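Local coordinates for protein DNA-3-methyladenine glycosidase (Bacillus halodurans, PDB 2H56) that is a DNA glycosidase of the HhH-GPD superfamily of base excision DNA repair proteins, with a largely helical fold, at residues R14-S17 with T18-E22; Q78-G81 with G82-K86; E116-S120 with G121-F125. One frame throughout, in Å; residues are numbered along the deposited sequence.

Contact 1. Residues R14-S17 with T18-E22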
# COMPACT_ATOMS: atom_id res chain seq x y z
N ARG A 14 -0.10 -10.14 -9.19
CA ARG A 14 -0.43 -11.33 -8.42
C ARG A 14 -1.94 -11.44 -8.12
O ARG A 14 -2.53 -10.51 -7.57
CB ARG A 14 0.38 -11.26 -7.12
CG ARG A 14 0.03 -12.36 -6.15
CD ARG A 14 1.22 -12.83 -5.33
NE ARG A 14 0.98 -14.19 -4.85
CZ ARG A 14 1.42 -14.67 -3.68
NH1 ARG A 14 2.14 -13.89 -2.85
NH2 ARG A 14 1.12 -15.93 -3.35
N TYR A 15 -2.56 -12.55 -8.48
CA TYR A 15 -4.01 -12.74 -8.28
C TYR A 15 -4.37 -13.71 -7.16
O TYR A 15 -3.70 -14.71 -6.95
CB TYR A 15 -4.68 -13.23 -9.57
CG TYR A 15 -4.53 -12.24 -10.68
CD1 TYR A 15 -5.46 -11.25 -10.87
CD2 TYR A 15 -3.43 -12.28 -11.51
CE1 TYR A 15 -5.31 -10.32 -11.87
CE2 TYR A 15 -3.27 -11.37 -12.53
CZ TYR A 15 -4.21 -10.38 -12.70
OH TYR A 15 -4.06 -9.44 -13.71
N PHE A 16 -5.46 -13.40 -6.45
CA PHE A 16 -5.97 -14.26 -5.41
C PHE A 16 -7.41 -14.61 -5.72
O PHE A 16 -8.29 -13.73 -5.74
CB PHE A 16 -5.87 -13.55 -4.05
CG PHE A 16 -4.46 -13.36 -3.59
CD1 PHE A 16 -3.79 -14.40 -2.95
CD2 PHE A 16 -3.81 -12.19 -3.82
CE1 PHE A 16 -2.50 -14.25 -2.55
CE2 PHE A 16 -2.50 -12.02 -3.42
CZ PHE A 16 -1.84 -13.05 -2.79
N SER A 17 -7.67 -15.88 -5.98
CA SER A 17 -8.99 -16.28 -6.40
C SER A 17 -9.81 -16.57 -5.15
O SER A 17 -9.28 -16.63 -4.05
CB SER A 17 -8.93 -17.47 -7.36
OG SER A 17 -9.39 -18.65 -6.74
N THR A 18 -11.11 -16.73 -5.31
CA THR A 18 -11.98 -16.97 -4.17
C THR A 18 -11.71 -18.34 -3.57
O THR A 18 -12.14 -18.58 -2.46
CB THR A 18 -13.47 -16.82 -4.54
OG1 THR A 18 -13.84 -17.81 -5.50
CG2 THR A 18 -13.70 -15.46 -5.15
N ASP A 19 -10.99 -19.23 -4.28
CA ASP A 19 -10.57 -20.50 -3.68
C ASP A 19 -9.07 -20.65 -3.42
O ASP A 19 -8.57 -21.74 -3.23
CB ASP A 19 -11.05 -21.68 -4.51
CG ASP A 19 -10.32 -21.83 -5.82
OD1 ASP A 19 -9.65 -20.88 -6.28
OD2 ASP A 19 -10.44 -22.93 -6.40
N SER A 20 -8.35 -19.53 -3.40
CA SER A 20 -6.98 -19.52 -2.92
C SER A 20 -6.88 -19.94 -1.46
O SER A 20 -7.78 -19.66 -0.68
CB SER A 20 -6.41 -18.11 -3.05
OG SER A 20 -6.36 -17.72 -4.41
N PRO A 21 -5.77 -20.58 -1.07
CA PRO A 21 -5.60 -20.93 0.33
C PRO A 21 -5.50 -19.70 1.24
O PRO A 21 -5.89 -19.74 2.40
CB PRO A 21 -4.32 -21.76 0.34
CG PRO A 21 -3.69 -21.59 -0.96
CD PRO A 21 -4.64 -21.00 -1.91
N GLU A 22 -5.03 -18.58 0.73
CA GLU A 22 -5.04 -17.36 1.52
C GLU A 22 -6.47 -16.89 1.78
O GLU A 22 -6.82 -16.50 2.89
CB GLU A 22 -4.22 -16.26 0.84
CG GLU A 22 -2.75 -16.64 0.63
CD GLU A 22 -2.43 -17.35 -0.71
OE1 GLU A 22 -3.34 -17.89 -1.35
OE2 GLU A 22 -1.26 -17.36 -1.13
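A type I beta turn from S17 to S20 carries the chain out of strand 13-16 and into helix 21-27, closed by the bond from S20 N to S17 O (3.1 Å). The same pair is joined the other way, S17 N donating to S20 OG at 2.8 Å along a bent path. With OG lying beside its own backbone N and anti to the carbonyl carbon (chi1 -64°), S20 turns its hydroxyl back to the strand end; although it holds the N-cap position, it makes no capping bond. Further along, the carboxylate of E22 stands at the edge of the F16 ring, CD in the ring plane and 3.6 Å from CE1, with the two planes 85° apart. Its OE2 also forms a long salt bridge with NH2 of R14, 3.6 Å away. R14 in turn lays one guanidinium face over F16 CZ. F16 is buried against V43 and L45 of the partner strand, L162 and V204. An acid that meets both a positive group and the hydrogen-bearing rim of the ring beside it probably has its negative charge eased by both, a modest electrostatic link between the first helical turn and the strand.

Contact 2. Residues Q78-G81 with G82-K86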
# COMPACT_ATOMS: atom_id res chain seq x y z
N GLN A 78 13.85 11.40 -16.97
CA GLN A 78 14.65 12.00 -18.03
C GLN A 78 15.96 12.54 -17.47
O GLN A 78 17.00 12.33 -18.06
CB GLN A 78 13.92 13.13 -18.72
CG GLN A 78 12.72 12.73 -19.54
CD GLN A 78 11.91 13.95 -19.98
OE1 GLN A 78 12.44 14.82 -20.67
NE2 GLN A 78 10.63 14.03 -19.56
N LEU A 79 15.92 13.20 -16.31
CA LEU A 79 17.15 13.67 -15.64
C LEU A 79 18.13 12.54 -15.44
O LEU A 79 19.27 12.71 -15.77
CB LEU A 79 16.84 14.33 -14.28
CG LEU A 79 16.04 15.62 -14.43
CD1 LEU A 79 15.56 16.18 -13.08
CD2 LEU A 79 16.85 16.64 -15.27
N VAL A 80 17.70 11.39 -14.93
CA VAL A 80 18.60 10.20 -14.78
C VAL A 80 18.82 9.38 -16.06
O VAL A 80 19.63 8.46 -16.05
CB VAL A 80 18.14 9.24 -13.65
CG1 VAL A 80 18.13 9.97 -12.33
CG2 VAL A 80 16.79 8.68 -13.93
N GLY A 81 18.11 9.70 -17.15
CA GLY A 81 18.35 9.11 -18.46
C GLY A 81 17.68 7.78 -18.71
O GLY A 81 18.15 7.00 -19.52
N GLY A 82 16.57 7.52 -18.04
CA GLY A 82 15.84 6.26 -18.24
C GLY A 82 15.28 5.77 -16.92
O GLY A 82 15.03 6.57 -16.02
N ALA A 83 15.08 4.47 -16.78
CA ALA A 83 14.52 3.94 -15.54
C ALA A 83 15.36 4.41 -14.33
O ALA A 83 16.58 4.38 -14.35
CB ALA A 83 14.44 2.40 -15.58
N LEU A 84 14.69 4.87 -13.30
CA LEU A 84 15.37 5.11 -12.05
C LEU A 84 15.45 3.76 -11.40
O LEU A 84 14.43 3.22 -11.01
CB LEU A 84 14.54 6.05 -11.20
CG LEU A 84 14.99 6.32 -9.79
CD1 LEU A 84 16.36 6.95 -9.80
CD2 LEU A 84 13.97 7.24 -9.18
N GLU A 85 16.65 3.20 -11.28
CA GLU A 85 16.81 1.87 -10.66
C GLU A 85 17.66 1.86 -9.40
O GLU A 85 17.48 1.00 -8.54
CB GLU A 85 17.49 0.93 -11.65
CG GLU A 85 16.72 0.62 -12.94
CD GLU A 85 17.57 -0.18 -13.92
OE1 GLU A 85 17.93 -1.34 -13.60
OE2 GLU A 85 17.89 0.35 -15.01
N LYS A 86 18.60 2.79 -9.30
CA LYS A 86 19.67 2.69 -8.32
C LYS A 86 19.89 4.08 -7.74
O LYS A 86 19.81 5.06 -8.48
CB LYS A 86 20.94 2.19 -9.00
CG LYS A 86 22.16 2.15 -8.08
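Helix 66-80 ends in a Schellman motif at V80, G81 and G82, the exit through which this helix of the HhH-GPD fold hands over to the loop before helix 88-91. The evidence is in the backbone: G81 leaves the helical region with a positive phi of 84°, and two bonds run back into the last turn. One of them, from G81 N to Q78 O at 3.0 Å, is weak. G82 follows with phi also positive (143°), so two glycines in succession turn the chain, and the loop comes back past V80. No hydrogen bond links 78-81 with 82-86; what joins them is packing around V80, whose CB points toward the returning chain. Its CG2, set between the backbone N and the carbonyl carbon, meets the carbonyl oxygen of G82 at 3.5 Å. That methyl also lies 4.3 Å from L84 CA. Both residues then turn to the same apolar surroundings: V80 touches L90 and V93, while L84, which is buried, rests on F52 and V56 of helix 51-61 as well as on L90. Polar ties hold the far end of the loop, where E85 N bonds to Q89 OE1 and E85 O to N50 ND2. Between the two side chains themselves the meeting is light and methyl to methyl. L84 sends its CG anti to the backbone N (chi1 174°), and its CD1 comes within 4.3 Å of V80 CG1.

Contact 3. Residues E116-S120 with G121-F125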
# COMPACT_ATOMS: atom_id res chain seq x y z
N GLU A 116 20.39 7.92 1.14
CA GLU A 116 21.30 7.74 2.26
C GLU A 116 21.06 6.37 2.93
O GLU A 116 22.01 5.63 3.18
CB GLU A 116 21.15 8.90 3.27
CG GLU A 116 22.03 8.79 4.53
CD GLU A 116 21.67 9.81 5.64
OE1 GLU A 116 21.48 11.02 5.35
OE2 GLU A 116 21.60 9.38 6.82
N HIS A 117 19.80 6.05 3.20
CA HIS A 117 19.49 4.83 3.92
C HIS A 117 19.75 3.56 3.07
O HIS A 117 20.13 2.53 3.62
CB HIS A 117 18.03 4.83 4.38
CG HIS A 117 17.79 5.48 5.70
ND1 HIS A 117 17.30 4.78 6.78
CD2 HIS A 117 17.92 6.76 6.12
CE1 HIS A 117 17.15 5.61 7.80
NE2 HIS A 117 17.52 6.81 7.42
N VAL A 118 19.49 3.61 1.77
CA VAL A 118 19.78 2.47 0.91
C VAL A 118 21.30 2.27 0.78
O VAL A 118 21.79 1.15 0.93
CB VAL A 118 19.06 2.56 -0.49
CG1 VAL A 118 19.54 1.45 -1.45
CG2 VAL A 118 17.55 2.50 -0.31
N GLU A 119 22.05 3.33 0.53
CA GLU A 119 23.49 3.19 0.26
C GLU A 119 24.39 2.98 1.47
O GLU A 119 25.51 2.54 1.32
CB GLU A 119 23.98 4.40 -0.52
CG GLU A 119 23.49 4.46 -1.96
CD GLU A 119 24.09 5.62 -2.71
OE1 GLU A 119 23.81 6.77 -2.30
OE2 GLU A 119 24.85 5.40 -3.69
N SER A 120 23.92 3.34 2.65
CA SER A 120 24.61 3.13 3.90
C SER A 120 24.34 1.70 4.38
O SER A 120 24.99 1.19 5.31
CB SER A 120 24.02 4.07 4.95
OG SER A 120 22.69 3.64 5.30
N GLY A 121 23.33 1.07 3.80
CA GLY A 121 23.01 -0.30 4.13
C GLY A 121 22.01 -0.42 5.26
O GLY A 121 21.66 -1.54 5.64
N ARG A 122 21.55 0.71 5.81
CA ARG A 122 20.58 0.71 6.92
C ARG A 122 19.39 -0.09 6.44
O ARG A 122 18.94 -1.02 7.11
CB ARG A 122 20.14 2.13 7.33
CG ARG A 122 20.83 2.65 8.57
CD ARG A 122 20.46 4.09 8.85
NE ARG A 122 21.21 4.99 7.98
CZ ARG A 122 22.23 5.77 8.36
NH1 ARG A 122 22.64 5.81 9.63
NH2 ARG A 122 22.84 6.55 7.46
N LEU A 123 18.94 0.23 5.24
CA LEU A 123 17.75 -0.36 4.67
C LEU A 123 18.10 -1.36 3.56
O LEU A 123 18.23 -0.97 2.41
CB LEU A 123 16.88 0.76 4.13
CG LEU A 123 15.52 0.38 3.62
CD1 LEU A 123 14.66 -0.21 4.76
CD2 LEU A 123 14.94 1.65 2.99
N ASP A 124 18.26 -2.64 3.92
CA ASP A 124 18.55 -3.73 2.98
C ASP A 124 17.28 -4.55 2.67
O ASP A 124 16.78 -5.29 3.53
CB ASP A 124 19.61 -4.65 3.57
CG ASP A 124 19.63 -6.04 2.93
OD1 ASP A 124 19.57 -6.12 1.68
OD2 ASP A 124 19.71 -7.04 3.68
N PHE A 125 16.77 -4.44 1.45
CA PHE A 125 15.47 -5.05 1.12
C PHE A 125 15.46 -6.58 1.14
O PHE A 125 14.41 -7.18 1.40
CB PHE A 125 14.95 -4.52 -0.20
CG PHE A 125 14.61 -3.05 -0.16
CD1 PHE A 125 13.53 -2.59 0.60
CD2 PHE A 125 15.39 -2.12 -0.85
CE1 PHE A 125 13.22 -1.24 0.65
CE2 PHE A 125 15.08 -0.76 -0.81
CZ PHE A 125 14.00 -0.33 -0.06
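The tighter half of this contact gathers round H117 and V118, where the last turns of helix 105-119 meet the loop that follows. L123 N donates to H117 O at 3.1 Å. G121, the first residue to leave helical angles, takes positive phi (90°), consistent with this reversal; its N keeps a longer bond to V118 O, 3.3 Å. Beside these bonds the R122 side chain runs across one face of the H117 imidazole, and its CD sits 4.0 Å from the ring centroid and 23° off the ring normal, a CH-pi contact. V118 supplies the apolar side with a single branch: its CG2 touches L123 CD2 at 4.3 Å and F125 CE2 at 4.1 Å.

Toward solvent the grip slackens. S120, with OG placed between its backbone N and carbonyl carbon (chi1 71°), accepts R122 N at 3.2 Å and so forms an ST turn. Past it, R122 bends at chi3 and brings NH2 to 3.2 Å from E116 OE2. That oxygen lies well out of the guanidinium plane and no N-H points at it, so this exposed salt bridge rests on charge alone and probably fixes the guanidinium less firmly than a bidentate pair would.

Around this helix exit, L123 is buried against L55 of helix 51-61, I143, and K139 and L140 of helix 133-141, while H113 meets the H117 ring edge to face. V118 and F125 add F52, P51 and L55 from helix 51-61. D124 caps helix 125-128 with both carboxylate oxygens, on T126 N and E127 N, so the loop passes directly from one helix end to the next helix start.

Three short local closures follow one another along the chain, none nested in or crossing another. Contact 1 turns strand 13-16 into helix 21-27 in the part of the fold that holds the two-stranded sheet. Its centre lies about 35 Å from that of contact 2 and about 33 Å from that of contact 3. Contact 2 closes the exit of helix 66-80, and contact 3 the exit of helix 105-119. These two are closer, with centres about 19 Å and nearest atoms about 6 Å apart, yet they do not touch. Helix 51-61 links them: F52 packs against L84 of contact 2 and against V118 of contact 3.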